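Local atomic coordinates of glycoside hydrolase family 31 (Trueperella pyogenes, PDB entry 5I0F), a protein that degrades the cyclic glucan cycloalternan as a family 31 glycoside hydrolase, forming a covalent intermediate with its substrate. Residues 291-296 / 324-329; 320-325 / 624-629; 216-221 / 226-231; 211-216 / 278-283; 22-27 / 160-165. All blocks are in the same frame, centred on the assembly; numbering follows the deposited sequence.

Contact 1 of 5, residues 291-296 / 324-329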
# COMPACT_ATOMS: atom_id res chain seq x y z
N PRO A 291 1.83 21.76 6.48
CA PRO A 291 2.63 22.96 6.26
C PRO A 291 2.96 23.13 4.77
O PRO A 291 3.04 22.13 4.04
CB PRO A 291 3.89 22.68 7.06
CG PRO A 291 4.02 21.19 7.07
CD PRO A 291 2.64 20.62 6.94
N GLU A 292 3.17 24.37 4.34
CA GLU A 292 3.40 24.67 2.91
C GLU A 292 4.64 23.99 2.31
O GLU A 292 4.69 23.73 1.11
CB GLU A 292 3.45 26.18 2.62
CG GLU A 292 4.51 27.00 3.37
CD GLU A 292 5.93 26.85 2.83
OE1 GLU A 292 6.09 26.81 1.58
OE2 GLU A 292 6.91 26.80 3.65
N TRP A 293 5.65 23.72 3.15
CA TRP A 293 6.89 23.11 2.65
C TRP A 293 6.73 21.70 2.07
O TRP A 293 7.61 21.26 1.33
CB TRP A 293 8.03 23.13 3.69
CG TRP A 293 7.74 22.52 5.08
CD1 TRP A 293 7.40 23.21 6.21
CD2 TRP A 293 7.81 21.14 5.46
NE1 TRP A 293 7.26 22.34 7.27
CE2 TRP A 293 7.48 21.06 6.84
CE3 TRP A 293 8.13 19.95 4.78
CZ2 TRP A 293 7.47 19.86 7.54
CZ3 TRP A 293 8.12 18.74 5.50
CH2 TRP A 293 7.78 18.72 6.86
N ILE A 294 5.61 21.01 2.34
CA ILE A 294 5.37 19.72 1.68
C ILE A 294 5.22 19.84 0.16
O ILE A 294 5.39 18.84 -0.54
CB ILE A 294 4.21 18.90 2.28
CG1 ILE A 294 2.85 19.55 2.05
CG2 ILE A 294 4.46 18.61 3.76
CD1 ILE A 294 1.69 18.59 2.10
N PHE A 295 4.97 21.05 -0.35
CA PHE A 295 4.70 21.25 -1.77
C PHE A 295 5.89 21.59 -2.64
O PHE A 295 5.74 21.74 -3.86
CB PHE A 295 3.61 22.31 -1.94
CG PHE A 295 2.28 21.87 -1.41
CD1 PHE A 295 1.64 20.77 -1.95
CD2 PHE A 295 1.65 22.57 -0.41
CE1 PHE A 295 0.41 20.36 -1.47
CE2 PHE A 295 0.41 22.17 0.08
CZ PHE A 295 -0.20 21.06 -0.45
N GLY A 296 7.08 21.72 -2.05
CA GLY A 296 8.31 21.86 -2.85
C GLY A 296 8.82 20.51 -3.34
O GLY A 296 8.21 19.48 -3.08
N VAL A 324 15.06 22.40 -3.43
CA VAL A 324 14.37 21.30 -2.78
C VAL A 324 13.81 21.82 -1.48
O VAL A 324 14.43 22.69 -0.84
CB VAL A 324 15.27 20.07 -2.57
CG1 VAL A 324 15.51 19.37 -3.89
CG2 VAL A 324 16.61 20.42 -1.97
N SER A 325 12.63 21.33 -1.10
CA SER A 325 12.04 21.64 0.20
C SER A 325 12.18 20.54 1.25
O SER A 325 12.07 20.81 2.44
CB SER A 325 10.57 22.10 0.05
OG SER A 325 9.73 21.00 -0.27
N VAL A 326 12.46 19.31 0.82
CA VAL A 326 12.49 18.15 1.72
C VAL A 326 13.57 17.19 1.22
O VAL A 326 13.68 16.94 0.01
CB VAL A 326 11.14 17.37 1.74
CG1 VAL A 326 11.21 16.16 2.67
CG2 VAL A 326 9.98 18.25 2.18
N VAL A 327 14.35 16.66 2.16
CA VAL A 327 15.23 15.54 1.87
C VAL A 327 14.83 14.36 2.74
O VAL A 327 14.63 14.52 3.96
CB VAL A 327 16.73 15.90 2.02
CG1 VAL A 327 17.10 16.34 3.43
CG2 VAL A 327 17.61 14.72 1.54
N VAL A 328 14.60 13.21 2.11
CA VAL A 328 14.37 11.95 2.81
C VAL A 328 15.70 11.20 2.88
O VAL A 328 16.41 11.09 1.88
CB VAL A 328 13.32 11.09 2.05
CG1 VAL A 328 13.03 9.80 2.81
CG2 VAL A 328 12.04 11.90 1.84
N ILE A 329 16.05 10.70 4.07
CA ILE A 329 17.21 9.86 4.27
C ILE A 329 16.71 8.51 4.75
O ILE A 329 16.02 8.43 5.78
CB ILE A 329 18.21 10.46 5.30
CG1 ILE A 329 18.45 11.95 5.01
CG2 ILE A 329 19.51 9.67 5.29
CD1 ILE A 329 19.25 12.69 6.07

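Contact 2 of 5, residues 320-325 / 624-629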
# COMPACT_ATOMS: atom_id res chain seq x y z
N GLU A 320 22.92 24.09 -8.82
CA GLU A 320 22.19 23.98 -10.08
C GLU A 320 20.93 24.88 -10.15
O GLU A 320 20.30 24.95 -11.18
CB GLU A 320 21.83 22.51 -10.37
CG GLU A 320 23.03 21.59 -10.59
CD GLU A 320 23.79 21.82 -11.90
OE1 GLU A 320 23.36 22.63 -12.74
OE2 GLU A 320 24.82 21.16 -12.09
N GLY A 321 20.56 25.55 -9.06
CA GLY A 321 19.30 26.32 -9.03
C GLY A 321 18.03 25.48 -9.17
O GLY A 321 17.08 25.92 -9.81
N ILE A 322 18.03 24.28 -8.58
CA ILE A 322 16.88 23.38 -8.56
C ILE A 322 16.55 23.21 -7.08
O ILE A 322 17.11 22.35 -6.42
CB ILE A 322 17.20 22.03 -9.27
CG1 ILE A 322 17.52 22.30 -10.75
CG2 ILE A 322 16.03 21.05 -9.19
CD1 ILE A 322 18.27 21.20 -11.46
N PRO A 323 15.70 24.10 -6.54
CA PRO A 323 15.48 24.08 -5.10
C PRO A 323 14.73 22.83 -4.64
O PRO A 323 13.88 22.28 -5.38
CB PRO A 323 14.66 25.35 -4.82
CG PRO A 323 14.06 25.71 -6.15
CD PRO A 323 15.04 25.26 -7.19
N VAL A 324 15.06 22.40 -3.43
CA VAL A 324 14.37 21.30 -2.78
C VAL A 324 13.81 21.82 -1.48
O VAL A 324 14.43 22.69 -0.84
CB VAL A 324 15.27 20.07 -2.57
CG1 VAL A 324 15.51 19.37 -3.89
CG2 VAL A 324 16.61 20.42 -1.97
N SER A 325 12.63 21.33 -1.10
CA SER A 325 12.04 21.64 0.20
C SER A 325 12.18 20.54 1.25
O SER A 325 12.07 20.81 2.44
CB SER A 325 10.57 22.10 0.05
OG SER A 325 9.73 21.00 -0.27
N HIS A 624 13.57 24.35 -15.17
CA HIS A 624 12.31 24.88 -15.71
C HIS A 624 11.08 24.40 -14.92
O HIS A 624 10.29 25.21 -14.44
CB HIS A 624 12.20 24.50 -17.21
CG HIS A 624 10.84 24.67 -17.80
ND1 HIS A 624 10.24 25.90 -17.97
CD2 HIS A 624 9.98 23.76 -18.32
CE1 HIS A 624 9.05 25.73 -18.54
NE2 HIS A 624 8.88 24.44 -18.77
N TYR A 625 10.93 23.09 -14.78
CA TYR A 625 9.78 22.56 -14.05
C TYR A 625 9.82 22.84 -12.55
O TYR A 625 8.75 23.01 -11.93
CB TYR A 625 9.57 21.07 -14.37
CG TYR A 625 8.97 20.87 -15.75
CD1 TYR A 625 7.68 21.35 -16.06
CD2 TYR A 625 9.68 20.21 -16.74
CE1 TYR A 625 7.11 21.16 -17.32
CE2 TYR A 625 9.13 20.03 -18.01
CZ TYR A 625 7.86 20.53 -18.31
OH TYR A 625 7.33 20.32 -19.57
N THR A 626 11.01 22.95 -11.95
CA THR A 626 11.07 23.31 -10.53
C THR A 626 10.71 24.79 -10.33
O THR A 626 10.06 25.11 -9.34
CB THR A 626 12.37 22.85 -9.82
OG1 THR A 626 12.54 21.43 -10.00
CG2 THR A 626 12.29 23.07 -8.33
N ARG A 627 11.04 25.66 -11.29
CA ARG A 627 10.51 27.03 -11.28
C ARG A 627 8.98 27.03 -11.36
O ARG A 627 8.33 27.78 -10.65
CB ARG A 627 11.08 27.91 -12.43
CG ARG A 627 12.45 28.51 -12.19
CD ARG A 627 12.87 29.49 -13.29
NE ARG A 627 12.96 28.87 -14.64
CZ ARG A 627 14.08 28.42 -15.24
NH1 ARG A 627 15.29 28.53 -14.67
NH2 ARG A 627 14.00 27.87 -16.45
N VAL A 628 8.41 26.19 -12.23
CA VAL A 628 6.97 26.05 -12.34
C VAL A 628 6.38 25.57 -11.01
O VAL A 628 5.37 26.14 -10.49
CB VAL A 628 6.57 25.13 -13.52
CG1 VAL A 628 5.08 24.84 -13.51
CG2 VAL A 628 6.97 25.77 -14.86
N ARG A 629 7.03 24.56 -10.42
CA ARG A 629 6.57 24.03 -9.14
C ARG A 629 6.55 25.12 -8.06
O ARG A 629 5.56 25.25 -7.30
CB ARG A 629 7.42 22.86 -8.71
CG ARG A 629 6.96 22.18 -7.42
CD ARG A 629 5.59 21.57 -7.59
NE ARG A 629 5.16 20.80 -6.41
CZ ARG A 629 4.07 20.04 -6.36
NH1 ARG A 629 3.29 19.87 -7.41
NH2 ARG A 629 3.77 19.40 -5.23

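Contact 3 of 5, residues 216-221 / 226-231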
# COMPACT_ATOMS: atom_id res chain seq x y z
N ALA A 216 -16.71 2.48 -2.60
CA ALA A 216 -16.68 3.03 -3.97
C ALA A 216 -17.86 3.96 -4.20
O ALA A 216 -18.89 3.84 -3.54
CB ALA A 216 -16.70 1.90 -4.99
N GLN A 217 -17.69 4.87 -5.14
CA GLN A 217 -18.79 5.72 -5.59
C GLN A 217 -19.22 5.25 -6.97
O GLN A 217 -18.43 4.66 -7.72
CB GLN A 217 -18.42 7.21 -5.56
CG GLN A 217 -17.27 7.66 -6.42
CD GLN A 217 -16.18 8.35 -5.58
OE1 GLN A 217 -16.33 9.50 -5.15
NE2 GLN A 217 -15.09 7.64 -5.34
N VAL A 218 -20.50 5.47 -7.26
CA VAL A 218 -21.11 4.99 -8.48
C VAL A 218 -21.75 6.20 -9.11
O VAL A 218 -22.62 6.83 -8.50
CB VAL A 218 -22.15 3.90 -8.21
CG1 VAL A 218 -22.72 3.38 -9.52
CG2 VAL A 218 -21.58 2.75 -7.38
N VAL A 219 -21.31 6.55 -10.32
CA VAL A 219 -21.62 7.85 -10.91
C VAL A 219 -22.29 7.62 -12.26
O VAL A 219 -21.76 6.88 -13.08
CB VAL A 219 -20.34 8.70 -11.09
CG1 VAL A 219 -20.70 10.10 -11.57
CG2 VAL A 219 -19.60 8.78 -9.77
N ASN A 220 -23.45 8.24 -12.47
CA ASN A 220 -24.16 8.13 -13.76
C ASN A 220 -23.76 9.26 -14.69
O ASN A 220 -22.99 10.14 -14.31
CB ASN A 220 -25.68 7.98 -13.57
CG ASN A 220 -26.40 9.28 -13.21
OD1 ASN A 220 -25.90 10.40 -13.39
ND2 ASN A 220 -27.64 9.13 -12.76
N GLU A 221 -24.29 9.24 -15.90
CA GLU A 221 -23.88 10.20 -16.93
C GLU A 221 -24.77 11.43 -16.98
O GLU A 221 -24.59 12.29 -17.85
CB GLU A 221 -23.78 9.48 -18.28
CG GLU A 221 -22.60 8.52 -18.27
CD GLU A 221 -22.38 7.77 -19.57
OE1 GLU A 221 -23.20 7.91 -20.48
OE2 GLU A 221 -21.38 7.03 -19.67
N TRP A 226 -24.14 7.82 -6.22
CA TRP A 226 -24.36 7.19 -4.92
C TRP A 226 -23.09 6.43 -4.54
O TRP A 226 -22.16 6.33 -5.32
CB TRP A 226 -25.59 6.29 -4.94
CG TRP A 226 -25.53 5.16 -5.90
CD1 TRP A 226 -25.78 5.21 -7.24
CD2 TRP A 226 -25.25 3.79 -5.60
NE1 TRP A 226 -25.65 3.96 -7.79
CE2 TRP A 226 -25.32 3.07 -6.81
CE3 TRP A 226 -24.91 3.10 -4.42
CZ2 TRP A 226 -25.07 1.70 -6.88
CZ3 TRP A 226 -24.68 1.73 -4.50
CH2 TRP A 226 -24.76 1.05 -5.71
N GLY A 227 -23.04 5.90 -3.33
CA GLY A 227 -21.83 5.17 -2.93
C GLY A 227 -22.12 4.25 -1.79
O GLY A 227 -23.19 4.31 -1.18
N PHE A 228 -21.16 3.38 -1.52
CA PHE A 228 -21.30 2.41 -0.45
C PHE A 228 -19.97 2.14 0.22
O PHE A 228 -18.92 2.26 -0.41
CB PHE A 228 -21.89 1.11 -0.99
CG PHE A 228 -21.04 0.44 -2.02
CD1 PHE A 228 -21.16 0.80 -3.38
CD2 PHE A 228 -20.16 -0.58 -1.67
CE1 PHE A 228 -20.37 0.19 -4.34
CE2 PHE A 228 -19.37 -1.19 -2.63
CZ PHE A 228 -19.47 -0.80 -3.97
N HIS A 229 -20.05 1.75 1.49
CA HIS A 229 -18.89 1.46 2.29
C HIS A 229 -19.25 0.30 3.18
O HIS A 229 -20.13 0.43 4.03
CB HIS A 229 -18.47 2.69 3.10
CG HIS A 229 -17.52 2.40 4.23
ND1 HIS A 229 -17.64 2.98 5.46
CD2 HIS A 229 -16.43 1.59 4.30
CE1 HIS A 229 -16.67 2.56 6.25
NE2 HIS A 229 -15.92 1.72 5.57
N VAL A 230 -18.59 -0.83 2.99
CA VAL A 230 -18.80 -1.96 3.87
C VAL A 230 -17.98 -1.63 5.12
O VAL A 230 -16.76 -1.54 5.04
CB VAL A 230 -18.35 -3.30 3.23
CG1 VAL A 230 -18.71 -4.48 4.14
CG2 VAL A 230 -18.95 -3.48 1.85
N GLU A 231 -18.64 -1.42 6.26
CA GLU A 231 -17.97 -0.94 7.47
C GLU A 231 -17.31 -2.08 8.22
O GLU A 231 -17.84 -2.62 9.19
CB GLU A 231 -18.90 -0.12 8.39
CG GLU A 231 -18.09 0.81 9.32
CD GLU A 231 -18.94 1.75 10.14
OE1 GLU A 231 -18.81 1.75 11.38
OE2 GLU A 231 -19.76 2.49 9.59

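Contact 4 of 5, residues 211-216 / 278-283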
# COMPACT_ATOMS: atom_id res chain seq x y z
N LEU A 211 -2.98 -0.02 -0.58
CA LEU A 211 -3.91 0.92 0.06
C LEU A 211 -5.34 0.71 -0.45
O LEU A 211 -5.91 1.58 -1.15
CB LEU A 211 -3.43 2.35 -0.19
CG LEU A 211 -3.64 3.37 0.91
CD1 LEU A 211 -3.12 4.74 0.47
CD2 LEU A 211 -5.10 3.48 1.31
N PRO A 212 -5.94 -0.44 -0.10
CA PRO A 212 -7.31 -0.70 -0.51
C PRO A 212 -8.28 -0.04 0.46
O PRO A 212 -7.89 0.32 1.57
CB PRO A 212 -7.42 -2.22 -0.39
CG PRO A 212 -6.50 -2.55 0.74
CD PRO A 212 -5.36 -1.57 0.64
N MET A 213 -9.53 0.10 0.05
CA MET A 213 -10.64 0.46 0.95
C MET A 213 -11.92 -0.24 0.50
O MET A 213 -12.12 -0.44 -0.70
CB MET A 213 -10.87 1.97 0.97
CG MET A 213 -9.71 2.77 1.57
SD MET A 213 -10.12 4.51 1.68
CE MET A 213 -8.51 5.25 1.95
N PRO A 214 -12.78 -0.64 1.45
CA PRO A 214 -14.04 -1.29 1.06
C PRO A 214 -15.14 -0.25 0.80
O PRO A 214 -16.18 -0.26 1.46
CB PRO A 214 -14.34 -2.18 2.26
CG PRO A 214 -13.79 -1.40 3.43
CD PRO A 214 -12.55 -0.73 2.90
N PHE A 215 -14.91 0.58 -0.20
CA PHE A 215 -15.75 1.75 -0.51
C PHE A 215 -15.61 2.05 -1.98
O PHE A 215 -14.51 1.92 -2.54
CB PHE A 215 -15.31 3.00 0.29
CG PHE A 215 -15.69 4.32 -0.37
CD1 PHE A 215 -16.96 4.85 -0.21
CD2 PHE A 215 -14.78 5.01 -1.16
CE1 PHE A 215 -17.32 6.04 -0.83
CE2 PHE A 215 -15.14 6.20 -1.79
CZ PHE A 215 -16.40 6.72 -1.60
N ALA A 216 -16.71 2.48 -2.60
CA ALA A 216 -16.68 3.03 -3.97
C ALA A 216 -17.86 3.96 -4.20
O ALA A 216 -18.89 3.84 -3.54
CB ALA A 216 -16.70 1.90 -4.99
N ASN A 278 -17.86 13.09 0.64
CA ASN A 278 -17.99 13.66 1.99
C ASN A 278 -18.67 12.76 3.01
O ASN A 278 -18.29 12.75 4.18
CB ASN A 278 -18.70 15.01 1.97
CG ASN A 278 -17.75 16.13 1.75
OD1 ASN A 278 -16.95 16.48 2.62
ND2 ASN A 278 -17.81 16.71 0.58
N GLY A 279 -19.66 12.01 2.56
CA GLY A 279 -20.30 11.02 3.42
C GLY A 279 -19.29 10.03 3.94
O GLY A 279 -19.22 9.76 5.16
N PHE A 280 -18.50 9.49 3.03
CA PHE A 280 -17.44 8.55 3.38
C PHE A 280 -16.39 9.16 4.33
O PHE A 280 -16.06 8.58 5.37
CB PHE A 280 -16.80 7.98 2.12
CG PHE A 280 -15.72 6.94 2.38
CD1 PHE A 280 -15.95 5.87 3.25
CD2 PHE A 280 -14.48 7.04 1.77
CE1 PHE A 280 -14.96 4.92 3.50
CE2 PHE A 280 -13.49 6.09 2.00
CZ PHE A 280 -13.73 5.03 2.87
N LEU A 281 -15.96 10.38 4.02
CA LEU A 281 -15.01 11.08 4.89
C LEU A 281 -15.52 11.34 6.32
O LEU A 281 -14.73 11.27 7.28
CB LEU A 281 -14.57 12.41 4.25
CG LEU A 281 -13.79 12.27 2.94
CD1 LEU A 281 -13.33 13.65 2.48
CD2 LEU A 281 -12.62 11.32 3.06
N ASP A 282 -16.81 11.63 6.46
CA ASP A 282 -17.43 11.74 7.76
C ASP A 282 -17.27 10.46 8.61
O ASP A 282 -17.13 10.56 9.82
CB ASP A 282 -18.92 12.10 7.67
CG ASP A 282 -19.16 13.56 7.30
OD1 ASP A 282 -18.25 14.40 7.52
OD2 ASP A 282 -20.26 13.85 6.80
N VAL A 283 -17.27 9.30 7.97
CA VAL A 283 -17.10 8.02 8.64
C VAL A 283 -15.61 7.63 8.80
O VAL A 283 -15.18 7.19 9.88
CB VAL A 283 -17.90 6.93 7.88
CG1 VAL A 283 -17.55 5.53 8.34
CG2 VAL A 283 -19.39 7.19 8.04

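Contact 5 of 5, residues 22-27 / 160-165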
# COMPACT_ATOMS: atom_id res chain seq x y z
N PRO A 22 -10.13 -25.29 -0.71
CA PRO A 22 -10.20 -24.01 -0.01
C PRO A 22 -9.96 -24.12 1.50
O PRO A 22 -10.19 -25.17 2.09
CB PRO A 22 -11.63 -23.52 -0.30
CG PRO A 22 -12.39 -24.73 -0.69
CD PRO A 22 -11.41 -25.65 -1.34
N ALA A 23 -9.48 -23.03 2.09
CA ALA A 23 -9.10 -23.01 3.50
C ALA A 23 -10.31 -23.19 4.40
O ALA A 23 -10.16 -23.72 5.48
CB ALA A 23 -8.36 -21.73 3.87
N ILE A 24 -11.47 -22.70 3.96
CA ILE A 24 -12.79 -22.97 4.56
C ILE A 24 -13.49 -23.97 3.62
O ILE A 24 -14.01 -23.57 2.56
CB ILE A 24 -13.64 -21.68 4.70
CG1 ILE A 24 -12.94 -20.63 5.58
CG2 ILE A 24 -15.06 -21.98 5.21
CD1 ILE A 24 -12.67 -21.07 7.01
N PRO A 25 -13.48 -25.28 3.97
CA PRO A 25 -14.04 -26.29 3.07
C PRO A 25 -15.53 -26.10 2.77
O PRO A 25 -16.31 -25.75 3.67
CB PRO A 25 -13.79 -27.61 3.82
CG PRO A 25 -12.63 -27.31 4.71
CD PRO A 25 -12.84 -25.90 5.15
N ILE A 26 -15.91 -26.31 1.50
CA ILE A 26 -17.29 -26.15 1.05
C ILE A 26 -17.80 -27.52 0.59
O ILE A 26 -17.19 -28.16 -0.28
CB ILE A 26 -17.41 -25.07 -0.06
CG1 ILE A 26 -17.03 -23.71 0.53
CG2 ILE A 26 -18.83 -25.02 -0.63
CD1 ILE A 26 -17.13 -22.54 -0.43
N ALA A 27 -18.90 -27.97 1.18
CA ALA A 27 -19.54 -29.24 0.82
C ALA A 27 -19.88 -29.27 -0.67
O ALA A 27 -20.30 -28.26 -1.24
CB ALA A 27 -20.81 -29.46 1.63
N THR A 160 -20.71 -19.06 11.15
CA THR A 160 -20.97 -18.34 9.90
C THR A 160 -19.70 -17.61 9.48
O THR A 160 -19.18 -16.78 10.22
CB THR A 160 -22.13 -17.34 10.09
OG1 THR A 160 -23.23 -18.03 10.68
CG2 THR A 160 -22.58 -16.74 8.76
N HIS A 161 -19.18 -17.95 8.30
CA HIS A 161 -17.81 -17.56 7.93
C HIS A 161 -17.72 -16.39 6.98
O HIS A 161 -16.79 -15.58 7.09
CB HIS A 161 -17.07 -18.75 7.34
CG HIS A 161 -17.16 -19.98 8.19
ND1 HIS A 161 -16.44 -20.14 9.35
CD2 HIS A 161 -17.94 -21.09 8.08
CE1 HIS A 161 -16.75 -21.30 9.91
NE2 HIS A 161 -17.66 -21.89 9.16
N ARG A 162 -18.66 -16.32 6.03
CA ARG A 162 -18.70 -15.26 5.01
C ARG A 162 -20.14 -14.94 4.64
O ARG A 162 -21.06 -15.72 4.92
CB ARG A 162 -17.95 -15.69 3.74
CG ARG A 162 -16.44 -15.87 3.93
CD ARG A 162 -15.65 -15.58 2.66
NE ARG A 162 -15.96 -16.54 1.61
CZ ARG A 162 -15.44 -17.76 1.50
NH1 ARG A 162 -14.57 -18.23 2.39
NH2 ARG A 162 -15.80 -18.53 0.48
N VAL A 163 -20.35 -13.81 3.99
CA VAL A 163 -21.66 -13.49 3.44
C VAL A 163 -21.46 -12.90 2.07
O VAL A 163 -20.47 -12.21 1.84
CB VAL A 163 -22.45 -12.53 4.36
CG1 VAL A 163 -21.72 -11.20 4.57
CG2 VAL A 163 -23.86 -12.29 3.84
N LYS A 164 -22.38 -13.16 1.16
CA LYS A 164 -22.41 -12.39 -0.07
C LYS A 164 -23.78 -11.82 -0.34
O LYS A 164 -24.81 -12.36 0.07
CB LYS A 164 -21.85 -13.16 -1.26
CG LYS A 164 -22.58 -14.40 -1.64
CD LYS A 164 -21.68 -15.33 -2.45
CE LYS A 164 -22.46 -16.59 -2.82
NZ LYS A 164 -21.70 -17.50 -3.69
N PHE A 165 -23.78 -10.68 -1.01
CA PHE A 165 -25.01 -9.96 -1.34
C PHE A 165 -24.74 -9.06 -2.55
O PHE A 165 -23.60 -8.96 -3.00
CB PHE A 165 -25.54 -9.19 -0.12
CG PHE A 165 -24.63 -8.11 0.37
CD1 PHE A 165 -23.63 -8.38 1.30
CD2 PHE A 165 -24.75 -6.82 -0.13
CE1 PHE A 165 -22.78 -7.37 1.75
CE2 PHE A 165 -23.91 -5.80 0.31
CZ PHE A 165 -22.92 -6.08 1.25
O HOH W 1 -14.15 -21.32 0.99

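Contact 1 of 5, residues 291-296 / 324-329
S325 turns its hydroxyl onto the 3-10 turn that ends in F295, and OG donates a 2.7 Å hydrogen bond to W293 O. The bond runs nearly straight on from the carbonyl, with a C=O...OG angle of 164°. The S325 side chain is placed with OG between its own backbone N and carbonyl carbon (chi1 73°), and the same atom lies only 3.1 Å from G296 CA, a close approach made to a glycine, which has no side chain in the way. This is the tight end of the contact. It sits at the entry to the first two strands of the TIM barrel, 297-300 and 326-329, next to which S325 bonds to L297, and V326 to A299, through the backbone. The V326 end is a single methyl-to-ring touch: CG2 meets the W293 indole at its edge, near the ring plane, 3.6 Å from CE3, with the valine standing crosswise to the indole. On the solvent side E292 is exposed, and its OE1 forms a salt bridge with R633 of helix 617-646.

Contact 2 of 5, residues 320-325 / 624-629
T626 OG1 is held by a hydrogen bond to A622 O, one turn back along helix 617-646, and the same oxygen has I322 CG2 against it at 3.6 Å. With OG1 lying beside its backbone N (chi1 -55°), T626 can reach back to that carbonyl while CG2, the other branch, points to P323. There the methyl packs 3.4 Å from P323 O and 3.7 Å from P323 CD, so it touches both the carbonyl and the ring of one residue. I322 comes in crosswise to the threonine, whereas the proline ring and the threonine run past each other head to tail. G321 ends helix 307-320 in a Schellman motif, with a positive phi of 64°. Helix 617-646 comes after the last barrel strand, 587-590, and helix 606-613, so the contact joins the loop that leads into barrel strand 326-329 to this long helix. Polar ties lie beside it: E320 OE1 forms a salt bridge with R623 NH2, and I322 O bonds to H317 ND1. The threonine hydroxyl is satisfied inside its own helix, and the touching across the segments is van der Waals, with methyls against a carbonyl oxygen, a hydroxyl oxygen and a proline ring.

Contact 3 of 5, residues 216-221 / 226-231
Strands 216-219 and 226-230 run antiparallel at 161°, their axes 4.5 Å apart at closest approach, and A216 with F228 and V218 with W226 form hydrogen-bonded pairs on either side of the non-hydrogen-bonded pair Q217 and G227. The shortest of the four bonds is V218 N to W226 O, 2.7 Å. On the face carrying A216, V218, W226 and F228, the indole folds back over its neighbour: W226 CG stands between its backbone N and carbonyl carbon (chi1 61°), and V218 CB makes a CH-pi contact 3.7 Å from the centroid of the five-membered ring, 21° off its normal. V218 CG1 lies 3.5 Å from W226 NE1, and CG2 reaches on to W226 CZ2. F228 leans the same way, with CZ 4.0 Å from A216 CB, and V218 CG2 comes to its edge. Beyond the hairpin F228 packs on I248 and I250 of the facing sheet, as in a beta-sandwich. On the other face G227 lets the backbones close to 4.1 Å between Q217 CA and G227 CA, and Q217 NE2 bonds to A552 O and V176 O. The side-chain contact across the hairpin is thus dispersive, while the indole N-H is spent on E173 OE2.

Contact 4 of 5, residues 211-216 / 278-283
F280 and F215 form an offset stack that fixes helix 273-284 against strand 212-219 of the mixed five-stranded sheet, with the ring planes at 3° and the centroids 3.9 Å apart. F280 leaves the helix with CG anti to its backbone N (chi1 -177°), which carries the ring off the helix to F215. Its CB comes first, 3.6 Å from F215 CE1, a CH-pi approach over the face of that ring. CG follows, 3.6 Å from F215 CD1; CD1 lies on the same F215 CD1, and CD2 sits over the middle of the F215 ring. On the far half of the F280 ring the partners change: CE2 lies on F215 CD2, while CE1 and CZ pass over F215 CB, with CZ at 3.6 Å, so each phenylalanine places its own CB over the ring of the other. Between M213 and F215 the chain turns its corner through an inverse gamma turn centred on P214; M213 and F215 on either side of it both point to the helix. H229 of the neighbouring strand 225-230 meets F280 edge-to-face, and Q523 from a barrel loop touches both M213 and F280, so the aromatic cluster joins sheet, helix and barrel. The extended M213 chain supplies a Met-aromatic contact in the plane of the F280 ring: SD stands at its edge, 3.7 Å from F280 CE2.

Contact 5 of 5, residues 22-27 / 160-165
Apolar contact between I24 and H161 comes first: I24 CG2 lies over one face of the imidazole, 4.2 Å from H161 CG, and the two side chains cross obliquely. The methyl is placed there because CG2 stands anti to the backbone N of I24, with CG1 beside that nitrogen (chi1 -60°). The R162 guanidinium has isoleucine carbons at a similar spacing, I24 CB 4.3 Å from NH1 and I26 CD1 4.3 Å from NH2. Polar bridging is the second kind. One water donates a 2.7 Å hydrogen bond to I24 O and accepts one from R162 NH2 at 3.3 Å, standing at the edge of the guanidinium, in its plane. Charge and further polar ties come from neighbours: R162 NE is in a salt bridge with E251 OE1 on adjacent strand 247-253, and H161 NE2 bonds to S156 OG. The contact brings the loop between strands 20-21 and 31-37 of the N-terminal domain against the start of strand 160-168 of the six-stranded sheet. The H161 side chain, at its nearest atom, is about 7 Å from a calcium ion. With its charge paired to E251, R162 reaches the carbonyl of I24 through one water, while I24 and I26 meet H161 and R162 by loose carbon contacts alone.

In the fold
From the N terminus, contact 5 comes first, closing a loop of 132 residues and tying the N-terminal domain to the six-stranded sheet. Contact 4 then opens at 211-216 and closes at 278-283, with the hairpin of contact 3 nested inside its loop; contact 3 pairs two strands of the mixed sheet, contact 4 ties that sheet to helix 273-284, and they share A216. Contact 1 follows, closing a loop of 27 residues and tying the turn before the first barrel strand to the start of the second. Contact 2 begins at 320-325, where contact 1 ends, sharing V324 and S325, and reaches across nearly 300 residues to helix 617-646. Contacts 1 and 5 lie on opposite sides of the chain's centre.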